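Local coordinates for pesticidal crystal protein Cry4Aa (Bacillus thuringiensis, PDB 2C9K) that binds to midgut epithelial cells of insects and promotes their colloid-osmotic lysis, acting as a mosquito-larvicidal toxin, at residues G11-L14 with T15-F19; C132-Y135 with N136-L140; K159-A162 with Y163-N166; M232-A235 with V236-V240. All blocks are in the same frame, centred on the assembly; numbering follows the deposited sequence.

Contact 1 (G11-L14 with T15-F19)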
loop_
_atom_site.group_PDB
_atom_site.type_symbol
_atom_site.label_atom_id
_atom_site.label_comp_id
_atom_site.label_asym_id
_atom_site.label_seq_id
_atom_site.Cartn_x
_atom_site.Cartn_y
_atom_site.Cartn_z
ATOM N N GLY A 11 5.058 -8.313 -2.864
ATOM C CA GLY A 11 5.896 -8.101 -4.029
ATOM C C GLY A 11 5.697 -9.159 -5.098
ATOM O O GLY A 11 5.730 -8.848 -6.288
ATOM N N THR A 12 5.481 -10.403 -4.681
ATOM C CA THR A 12 5.292 -11.510 -5.609
ATOM C C THR A 12 3.983 -11.444 -6.374
ATOM O O THR A 12 3.922 -11.794 -7.547
ATOM C CB THR A 12 5.331 -12.846 -4.877
ATOM O OG1 THR A 12 6.500 -12.894 -4.056
ATOM C CG2 THR A 12 5.376 -13.992 -5.869
ATOM N N VAL A 13 2.930 -11.012 -5.695
ATOM C CA VAL A 13 1.609 -10.891 -6.316
ATOM C C VAL A 13 1.621 -9.821 -7.416
ATOM O O VAL A 13 1.125 -10.063 -8.517
ATOM C CB VAL A 13 0.524 -10.560 -5.252
ATOM C CG1 VAL A 13 -0.803 -10.299 -5.918
ATOM C CG2 VAL A 13 0.394 -11.710 -4.276
ATOM N N LEU A 14 2.192 -8.650 -7.119
ATOM C CA LEU A 14 2.291 -7.567 -8.101
ATOM C C LEU A 14 2.973 -8.100 -9.354
ATOM O O LEU A 14 2.484 -7.924 -10.469
ATOM C CB LEU A 14 3.107 -6.400 -7.543
ATOM C CG LEU A 14 2.382 -5.477 -6.568
ATOM C CD1 LEU A 14 3.379 -4.636 -5.798
ATOM C CD2 LEU A 14 1.404 -4.604 -7.337
ATOM N N THR A 15 4.112 -8.753 -9.150
ATOM C CA THR A 15 4.889 -9.344 -10.232
ATOM C C THR A 15 4.110 -10.475 -10.894
ATOM O O THR A 15 4.209 -10.694 -12.093
ATOM C CB THR A 15 6.203 -9.917 -9.687
ATOM O OG1 THR A 15 6.951 -8.866 -9.067
ATOM C CG2 THR A 15 7.023 -10.536 -10.794
ATOM N N GLY A 16 3.320 -11.176 -10.096
ATOM C CA GLY A 16 2.559 -12.298 -10.601
ATOM C C GLY A 16 1.474 -12.020 -11.613
ATOM O O GLY A 16 1.216 -12.860 -12.478
ATOM N N PHE A 17 0.824 -10.865 -11.510
ATOM C CA PHE A 17 -0.242 -10.530 -12.446
ATOM C C PHE A 17 0.282 -10.109 -13.809
ATOM O O PHE A 17 -0.485 -9.670 -14.668
ATOM C CB PHE A 17 -1.129 -9.433 -11.864
ATOM C CG PHE A 17 -2.019 -9.913 -10.759
ATOM C CD1 PHE A 17 -1.831 -9.480 -9.460
ATOM C CD2 PHE A 17 -3.021 -10.838 -11.018
ATOM C CE1 PHE A 17 -2.632 -9.968 -8.429
ATOM C CE2 PHE A 17 -3.824 -11.328 -9.998
ATOM C CZ PHE A 17 -3.625 -10.892 -8.701
ATOM N N GLY A 18 1.591 -10.280 -13.998
ATOM C CA GLY A 18 2.256 -9.924 -15.242
ATOM C C GLY A 18 1.762 -10.619 -16.499
ATOM O O GLY A 18 1.680 -9.985 -17.552
ATOM N N PHE A 19 1.420 -11.904 -16.421
ATOM C CA PHE A 19 0.952 -12.599 -17.620
ATOM C C PHE A 19 -0.479 -13.143 -17.525
ATOM O O PHE A 19 -1.361 -12.514 -16.939
ATOM C CB PHE A 19 1.911 -13.742 -17.979
ATOM C CG PHE A 19 3.294 -13.586 -17.405
ATOM C CD1 PHE A 19 3.568 -13.974 -16.087
ATOM C CD2 PHE A 19 4.335 -13.086 -18.195
ATOM C CE1 PHE A 19 4.860 -13.873 -15.562
ATOM C CE2 PHE A 19 5.630 -12.978 -17.685
ATOM C CZ PHE A 19 5.893 -13.378 -16.358
#
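Val13 and Phe17 are joined through the backbone and also meet through their side chains. Three backbone hydrogen bonds of the alpha-helical kind cross the contact. The bond from Thr15 N to Gly11 O, 3.3 Å long, is the straightest, with 165° at the hydrogen. Gly16 N reaches Thr12 O at 2.7 Å, bent to 131°. Phe17 N donates to Val13 O at 3.1 Å and approaches nearly along the C=O axis. One more bond, from Gly18 N to Thr15 O at 3.3 Å, spans three residues instead of four.

The threonine hydroxyls turn back along the helix. Thr15 OG1 stands beside its own backbone N (chi1 -59°), which brings it to 3.0 Å from Gly11 O. Thr12 OG1 is hydrogen-bonded to Ile8 O, one turn earlier.

The apolar contact is on the buried side. The Val13 and Phe17 side chains run alongside each other and point the same way, with the CG1 branch of Val13 by CE1 of the ring. The exact spacing there is doubtful in the model. Beyond the two segments, the Phe17 ring meets Tyr246 edge-to-face, while Val13 and Leu14 rest on Leu242.

Phe17 is the first residue to leave helical backbone angles. The arrangement is the C-terminal turn of helix 5-16, in the N-terminal helical domain of a delta endotoxin.

Contact 2 (C132-Y135 with N136-L140); sequences CDYY and NILVL
Asn136 grips Cys132 O twice. Its backbone N donates at 3.1 Å to Cys132 O, the usual bond of a helical turn. Its side-chain ND2 donates to the same Cys132 O, also at 3.1 Å, from the opposite face of the carbonyl plane. This second bond is bent and comes from above that plane, not on a lone pair.

Two tyrosines carry the side-chain packing. The CG2 methyl of Val139 sits over one face of the Tyr135 ring in a CH-pi contact, 3.8 Å from CG2 to the ring centroid and 23° off the normal. It is shifted toward the rim, with CE1 of Tyr135 3.5 Å from CG2. CG of Tyr134 is anti to the backbone N (chi1 174°). That carries the outer end of the ring to the forked tip of Leu138, with CZ of Tyr134 3.7 Å from CD2 of Leu138. Ile137 CD1 is more distant, 4.2 Å from Tyr134 CD1.

The next shell fixes these groups. Tyr134 OH is hydrogen-bonded to Lys60 O, and Tyr135 OH to Leu121 O. Asn136 ND2 also serves Val122 O, so one amide group ties this turn to helix 103-123. Asp133 OD1 forms a salt bridge with Lys203.

The result is a buried helical turn tied by the Cys125-Cys132 disulfide to the loop that leads into its helix. It belongs to the helical bundle of the N-terminal delta-endotoxin domain.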
loop_
_atom_site.group_PDB
_atom_site.type_symbol
_atom_site.label_atom_id
_atom_site.label_comp_id
_atom_site.label_asym_id
_atom_site.label_seq_id
_atom_site.Cartn_x
_atom_site.Cartn_y
_atom_site.Cartn_z
ATOM N N CYS A 132 -13.277 -12.259 21.306
ATOM C CA CYS A 132 -13.220 -13.027 20.071
ATOM C C CYS A 132 -12.834 -12.073 18.948
ATOM O O CYS A 132 -12.162 -12.462 17.992
ATOM C CB CYS A 132 -14.574 -13.676 19.765
ATOM S SG CYS A 132 -14.613 -14.575 18.179
ATOM N N ASP A 133 -13.265 -10.822 19.073
ATOM C CA ASP A 133 -12.947 -9.808 18.076
ATOM C C ASP A 133 -11.455 -9.528 18.117
ATOM O O ASP A 133 -10.825 -9.316 17.086
ATOM C CB ASP A 133 -13.719 -8.517 18.357
ATOM C CG ASP A 133 -15.141 -8.569 17.841
ATOM O OD1 ASP A 133 -15.333 -8.509 16.607
ATOM O OD2 ASP A 133 -16.070 -8.679 18.669
ATOM N N TYR A 134 -10.895 -9.534 19.320
ATOM C CA TYR A 134 -9.475 -9.279 19.504
ATOM C C TYR A 134 -8.650 -10.426 18.942
ATOM O O TYR A 134 -7.581 -10.204 18.376
ATOM C CB TYR A 134 -9.157 -9.083 20.988
ATOM C CG TYR A 134 -7.681 -8.948 21.279
ATOM C CD1 TYR A 134 -6.923 -7.928 20.697
ATOM C CD2 TYR A 134 -7.034 -9.848 22.121
ATOM C CE1 TYR A 134 -5.557 -7.818 20.949
ATOM C CE2 TYR A 134 -5.676 -9.743 22.375
ATOM C CZ TYR A 134 -4.945 -8.730 21.788
ATOM O OH TYR A 134 -3.598 -8.625 22.048
ATOM N N TYR A 135 -9.149 -11.649 19.102
ATOM C CA TYR A 135 -8.457 -12.833 18.597
ATOM C C TYR A 135 -8.422 -12.853 17.069
ATOM O O TYR A 135 -7.442 -13.295 16.470
ATOM C CB TYR A 135 -9.133 -14.119 19.102
ATOM C CG TYR A 135 -8.807 -15.341 18.257
ATOM C CD1 TYR A 135 -7.627 -16.057 18.441
ATOM C CD2 TYR A 135 -9.663 -15.744 17.228
ATOM C CE1 TYR A 135 -7.309 -17.142 17.619
ATOM C CE2 TYR A 135 -9.355 -16.818 16.407
ATOM C CZ TYR A 135 -8.180 -17.513 16.605
ATOM O OH TYR A 135 -7.889 -18.580 15.784
ATOM N N ASN A 136 -9.492 -12.383 16.437
ATOM C CA ASN A 136 -9.542 -12.386 14.985
ATOM C C ASN A 136 -8.770 -11.263 14.328
ATOM O O ASN A 136 -8.315 -11.412 13.200
ATOM C CB ASN A 136 -10.985 -12.389 14.503
ATOM C CG ASN A 136 -11.564 -13.784 14.462
ATOM O OD1 ASN A 136 -11.135 -14.625 13.666
ATOM N ND2 ASN A 136 -12.532 -14.048 15.331
ATOM N N ILE A 137 -8.615 -10.138 15.011
ATOM C CA ILE A 137 -7.837 -9.067 14.420
ATOM C C ILE A 137 -6.374 -9.454 14.633
ATOM O O ILE A 137 -5.486 -9.041 13.888
ATOM C CB ILE A 137 -8.079 -7.709 15.100
ATOM C CG1 ILE A 137 -7.365 -7.663 16.436
ATOM C CG2 ILE A 137 -9.552 -7.469 15.293
ATOM C CD1 ILE A 137 -7.041 -6.278 16.848
ATOM N N LEU A 138 -6.146 -10.258 15.665
ATOM C CA LEU A 138 -4.815 -10.718 16.029
ATOM C C LEU A 138 -4.367 -11.834 15.083
ATOM O O LEU A 138 -3.188 -12.161 15.006
ATOM C CB LEU A 138 -4.830 -11.223 17.479
ATOM C CG LEU A 138 -3.564 -11.009 18.311
ATOM C CD1 LEU A 138 -3.255 -9.517 18.359
ATOM C CD2 LEU A 138 -3.745 -11.564 19.719
ATOM N N VAL A 139 -5.317 -12.409 14.358
ATOM C CA VAL A 139 -5.030 -13.490 13.425
ATOM C C VAL A 139 -5.262 -13.015 11.982
ATOM O O VAL A 139 -4.982 -13.742 11.024
ATOM C CB VAL A 139 -5.936 -14.714 13.724
ATOM C CG1 VAL A 139 -5.673 -15.817 12.747
ATOM C CG2 VAL A 139 -5.674 -15.222 15.124
ATOM N N LEU A 140 -5.759 -11.785 11.838
ATOM C CA LEU A 140 -6.045 -11.207 10.530
ATOM C C LEU A 140 -4.908 -11.325 9.528
ATOM O O LEU A 140 -5.137 -11.683 8.378
ATOM C CB LEU A 140 -6.438 -9.732 10.666
ATOM C CG LEU A 140 -6.747 -9.013 9.342
ATOM C CD1 LEU A 140 -7.943 -9.668 8.667
ATOM C CD2 LEU A 140 -7.027 -7.548 9.592
#

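Contact 3 (K159-A162 with Y163-N166)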
loop_
_atom_site.group_PDB
_atom_site.type_symbol
_atom_site.label_atom_id
_atom_site.label_comp_id
_atom_site.label_asym_id
_atom_site.label_seq_id
_atom_site.Cartn_x
_atom_site.Cartn_y
_atom_site.Cartn_z
ATOM N N LYS A 159 -8.729 -20.044 -15.052
ATOM C CA LYS A 159 -7.861 -19.971 -16.224
ATOM C C LYS A 159 -7.652 -21.355 -16.819
ATOM O O LYS A 159 -7.771 -21.543 -18.028
ATOM C CB LYS A 159 -6.497 -19.380 -15.853
ATOM C CG LYS A 159 -6.523 -17.916 -15.453
ATOM C CD LYS A 159 -5.109 -17.447 -15.138
ATOM C CE LYS A 159 -5.067 -16.007 -14.659
ATOM N NZ LYS A 159 -3.680 -15.647 -14.253
ATOM N N PHE A 160 -7.331 -22.309 -15.951
ATOM C CA PHE A 160 -7.087 -23.688 -16.347
ATOM C C PHE A 160 -8.225 -24.259 -17.194
ATOM O O PHE A 160 -7.996 -24.898 -18.226
ATOM C CB PHE A 160 -6.899 -24.554 -15.099
ATOM C CG PHE A 160 -6.560 -25.980 -15.402
ATOM C CD1 PHE A 160 -5.323 -26.314 -15.939
ATOM C CD2 PHE A 160 -7.494 -26.990 -15.186
ATOM C CE1 PHE A 160 -5.018 -27.628 -16.260
ATOM C CE2 PHE A 160 -7.200 -28.311 -15.504
ATOM C CZ PHE A 160 -5.959 -28.632 -16.044
ATOM N N GLU A 161 -9.453 -24.020 -16.756
ATOM C CA GLU A 161 -10.623 -24.521 -17.454
ATOM C C GLU A 161 -10.899 -23.809 -18.780
ATOM O O GLU A 161 -11.174 -24.460 -19.786
ATOM C CB GLU A 161 -11.842 -24.433 -16.532
ATOM C CG GLU A 161 -12.573 -25.765 -16.346
ATOM C CD GLU A 161 -11.677 -26.877 -15.800
ATOM O OE1 GLU A 161 -11.827 -27.247 -14.611
ATOM O OE2 GLU A 161 -10.820 -27.376 -16.566
ATOM N N ALA A 162 -10.826 -22.484 -18.795
ATOM C CA ALA A 162 -11.079 -21.732 -20.024
ATOM C C ALA A 162 -10.090 -22.137 -21.111
ATOM O O ALA A 162 -10.340 -21.957 -22.302
ATOM C CB ALA A 162 -10.972 -20.241 -19.755
ATOM N N TYR A 163 -8.963 -22.685 -20.680
ATOM C CA TYR A 163 -7.905 -23.123 -21.578
ATOM C C TYR A 163 -8.266 -24.465 -22.212
ATOM O O TYR A 163 -7.881 -24.755 -23.348
ATOM C CB TYR A 163 -6.601 -23.247 -20.789
ATOM C CG TYR A 163 -5.450 -23.879 -21.538
ATOM C CD1 TYR A 163 -4.822 -23.215 -22.590
ATOM C CD2 TYR A 163 -4.970 -25.138 -21.174
ATOM C CE1 TYR A 163 -3.745 -23.788 -23.256
ATOM C CE2 TYR A 163 -3.896 -25.717 -21.835
ATOM C CZ TYR A 163 -3.287 -25.038 -22.873
ATOM O OH TYR A 163 -2.217 -25.610 -23.521
ATOM N N LEU A 164 -9.019 -25.276 -21.471
ATOM C CA LEU A 164 -9.430 -26.592 -21.938
ATOM C C LEU A 164 -10.640 -26.578 -22.871
ATOM O O LEU A 164 -10.987 -27.610 -23.443
ATOM C CB LEU A 164 -9.708 -27.504 -20.742
ATOM C CG LEU A 164 -8.532 -27.755 -19.795
ATOM C CD1 LEU A 164 -8.982 -28.683 -18.682
ATOM C CD2 LEU A 164 -7.360 -28.357 -20.549
ATOM N N LYS A 165 -11.294 -25.428 -23.019
ATOM C CA LYS A 165 -12.439 -25.340 -23.924
ATOM C C LYS A 165 -11.936 -25.156 -25.351
ATOM O O LYS A 165 -12.714 -25.151 -26.303
ATOM C CB LYS A 165 -13.365 -24.182 -23.546
ATOM C CG LYS A 165 -14.281 -24.484 -22.374
ATOM C CD LYS A 165 -15.335 -23.394 -22.183
ATOM C CE LYS A 165 -16.263 -23.718 -21.008
ATOM N NZ LYS A 165 -17.263 -22.643 -20.733
ATOM N N ASN A 166 -10.620 -25.006 -25.484
ATOM C CA ASN A 166 -9.983 -24.845 -26.785
ATOM C C ASN A 166 -9.463 -26.213 -27.241
ATOM O O ASN A 166 -9.622 -27.209 -26.532
ATOM C CB ASN A 166 -8.832 -23.847 -26.682
ATOM C CG ASN A 166 -9.270 -22.517 -26.096
ATOM O OD1 ASN A 166 -9.747 -22.450 -24.960
ATOM N ND2 ASN A 166 -9.111 -21.448 -26.869
#
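The last turn of helix 140-164 frays where Phe160 and Glu161 meet Leu164. Its backbone bonds change span here. Leu164 N donates to Glu161 O at 2.9 Å, three residues back, and stands well above the carbonyl plane (62° out of it). The four-residue bond from Leu164 N to Phe160 O is weak at 3.4 Å. Tyr163 N is shared in the same way between Lys159 O and Phe160 O, both weakly, and the bond from Lys165 N to Glu161 O is weak too. This mixture of spans marks a helix loosening at its C-terminal end, at the surface of the helical domain.

The side chains give one apolar contact. A first torsion of -177° sets CG of Phe160 opposite the backbone N and swings the ring toward Leu164. CE2 of Phe160 then lies 3.7 Å from CD1 of Leu164, and the two side chains pass at a slant. The Glu161 chain is bent at chi2 (57°), and its carboxylate lies near the CD1 branch of Leu164; the exact spacing is doubtful. The Phe160 ring also meets Trp91 edge-to-face. Arg104 touches both Phe160 and Leu164, and forms a long, weak ion pair with Glu161 OE2.

Contact 4 (M232-A235 with V236-V240)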
loop_
_atom_site.group_PDB
_atom_site.type_symbol
_atom_site.label_atom_id
_atom_site.label_comp_id
_atom_site.label_asym_id
_atom_site.label_seq_id
_atom_site.Cartn_x
_atom_site.Cartn_y
_atom_site.Cartn_z
ATOM N N MET A 232 -0.138 -3.562 9.369
ATOM C CA MET A 232 -1.279 -4.163 8.688
ATOM C C MET A 232 -1.445 -3.700 7.248
ATOM O O MET A 232 -1.991 -4.423 6.413
ATOM C CB MET A 232 -2.566 -3.899 9.470
ATOM C CG MET A 232 -2.613 -4.599 10.814
ATOM S SD MET A 232 -2.359 -6.389 10.693
ATOM C CE MET A 232 -0.642 -6.535 11.055
ATOM N N THR A 233 -0.997 -2.494 6.939
ATOM C CA THR A 233 -1.119 -2.039 5.566
ATOM C C THR A 233 -0.231 -2.914 4.693
ATOM O O THR A 233 -0.662 -3.387 3.644
ATOM C CB THR A 233 -0.689 -0.582 5.410
ATOM O OG1 THR A 233 -1.699 0.269 5.963
ATOM C CG2 THR A 233 -0.475 -0.243 3.939
ATOM N N THR A 234 1.001 -3.140 5.139
ATOM C CA THR A 234 1.945 -3.955 4.388
ATOM C C THR A 234 1.613 -5.442 4.448
ATOM O O THR A 234 2.091 -6.218 3.622
ATOM C CB THR A 234 3.376 -3.764 4.904
ATOM O OG1 THR A 234 3.497 -4.329 6.212
ATOM C CG2 THR A 234 3.706 -2.303 4.983
ATOM N N ALA A 235 0.803 -5.847 5.423
ATOM C CA ALA A 235 0.441 -7.256 5.550
ATOM C C ALA A 235 -0.897 -7.553 4.889
ATOM O O ALA A 235 -0.989 -8.402 4.007
ATOM C CB ALA A 235 0.402 -7.664 7.018
ATOM N N VAL A 236 -1.932 -6.833 5.292
ATOM C CA VAL A 236 -3.253 -7.059 4.734
ATOM C C VAL A 236 -3.668 -6.123 3.597
ATOM O O VAL A 236 -3.737 -6.544 2.449
ATOM C CB VAL A 236 -4.315 -7.000 5.846
ATOM C CG1 VAL A 236 -5.681 -7.414 5.303
ATOM C CG2 VAL A 236 -3.891 -7.904 6.993
ATOM N N LEU A 237 -3.939 -4.861 3.911
ATOM C CA LEU A 237 -4.397 -3.904 2.904
ATOM C C LEU A 237 -3.670 -3.938 1.556
ATOM O O LEU A 237 -4.312 -3.858 0.503
ATOM C CB LEU A 237 -4.365 -2.485 3.479
ATOM C CG LEU A 237 -5.059 -2.317 4.836
ATOM C CD1 LEU A 237 -5.219 -0.838 5.150
ATOM C CD2 LEU A 237 -6.409 -3.007 4.815
ATOM N N ASP A 238 -2.342 -4.054 1.574
ATOM C CA ASP A 238 -1.584 -4.090 0.321
ATOM C C ASP A 238 -1.964 -5.331 -0.455
ATOM O O ASP A 238 -2.106 -5.295 -1.677
ATOM C CB ASP A 238 -0.066 -4.083 0.573
ATOM C CG ASP A 238 0.475 -2.686 0.868
ATOM O OD1 ASP A 238 -0.273 -1.701 0.688
ATOM O OD2 ASP A 238 1.654 -2.571 1.270
ATOM N N LEU A 239 -2.146 -6.429 0.263
ATOM C CA LEU A 239 -2.515 -7.687 -0.361
ATOM C C LEU A 239 -3.973 -7.613 -0.845
ATOM O O LEU A 239 -4.289 -8.039 -1.954
ATOM C CB LEU A 239 -2.314 -8.818 0.645
ATOM C CG LEU A 239 -2.223 -10.259 0.148
ATOM C CD1 LEU A 239 -1.251 -10.377 -1.037
ATOM C CD2 LEU A 239 -1.776 -11.136 1.327
ATOM N N VAL A 240 -4.847 -7.041 -0.025
ATOM C CA VAL A 240 -6.255 -6.901 -0.371
ATOM C C VAL A 240 -6.490 -5.997 -1.586
ATOM O O VAL A 240 -7.451 -6.186 -2.333
ATOM C CB VAL A 240 -7.053 -6.337 0.827
ATOM C CG1 VAL A 240 -8.531 -6.183 0.464
ATOM C CG2 VAL A 240 -6.882 -7.253 2.029
#
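Asp238 has CG anti to its carbonyl carbon (chi1 -80°), which turns the carboxylate back along the helix to Thr233 and Thr234. Thr233 places CG2 anti to its backbone N, on the side that meets this carboxylate. CG2 of Thr233 lies 3.6 Å from OD1 of Asp238. The other oxygen, OD2 of Asp238, is 3.4 Å from CA of Thr234. Arg261 makes a salt bridge with OD2, which probably offsets the charge of this buried carboxylate.

Helix 222-240 widens here into a pi-type turn. Leu237 N donates to Met232 O at 3.2 Å, and Asp238 N to Thr233 O at 2.7 Å, each spanning five residues. Met232 O also accepts the ordinary four-residue bond from Val236 N, at 2.7 Å, and so serves two donors. Thr233 OG1 is hydrogen-bonded to Arg229 O and packs against CD1 of Leu237 at 3.8 Å.

The apolar side chains look outward to other helices. Val236 packs on Leu140 and Ala144 of helix 140-164 and on Cys197 of helix 183-208. Leu239 meets Gln145 and Asn148, and packs on Val13 of helix 5-16. Asp238 also touches Val10 of that helix.

How the contacts relate
All four contacts lie in the N-terminal helical domain. Each spans a local piece of chain at a helical turn, so none closes a long loop, and none nests with or crosses another. From the N terminus, contact 1 ends helix 5-16. Contact 2 follows in helix 129-137, and contact 3 ends the next helix, 140-164. Contact 4 ends helix 222-240. Contact 4 is the meeting point: it links helix 222-240 to helix 5-16, through Val13 of contact 1, and to the start of helix 140-164, where contact 2 finishes. Contact 3 touches none of the others, although its nearest atoms come within about 5 Å of contact 1. Contacts 2 and 3 are about 39 Å apart between centres.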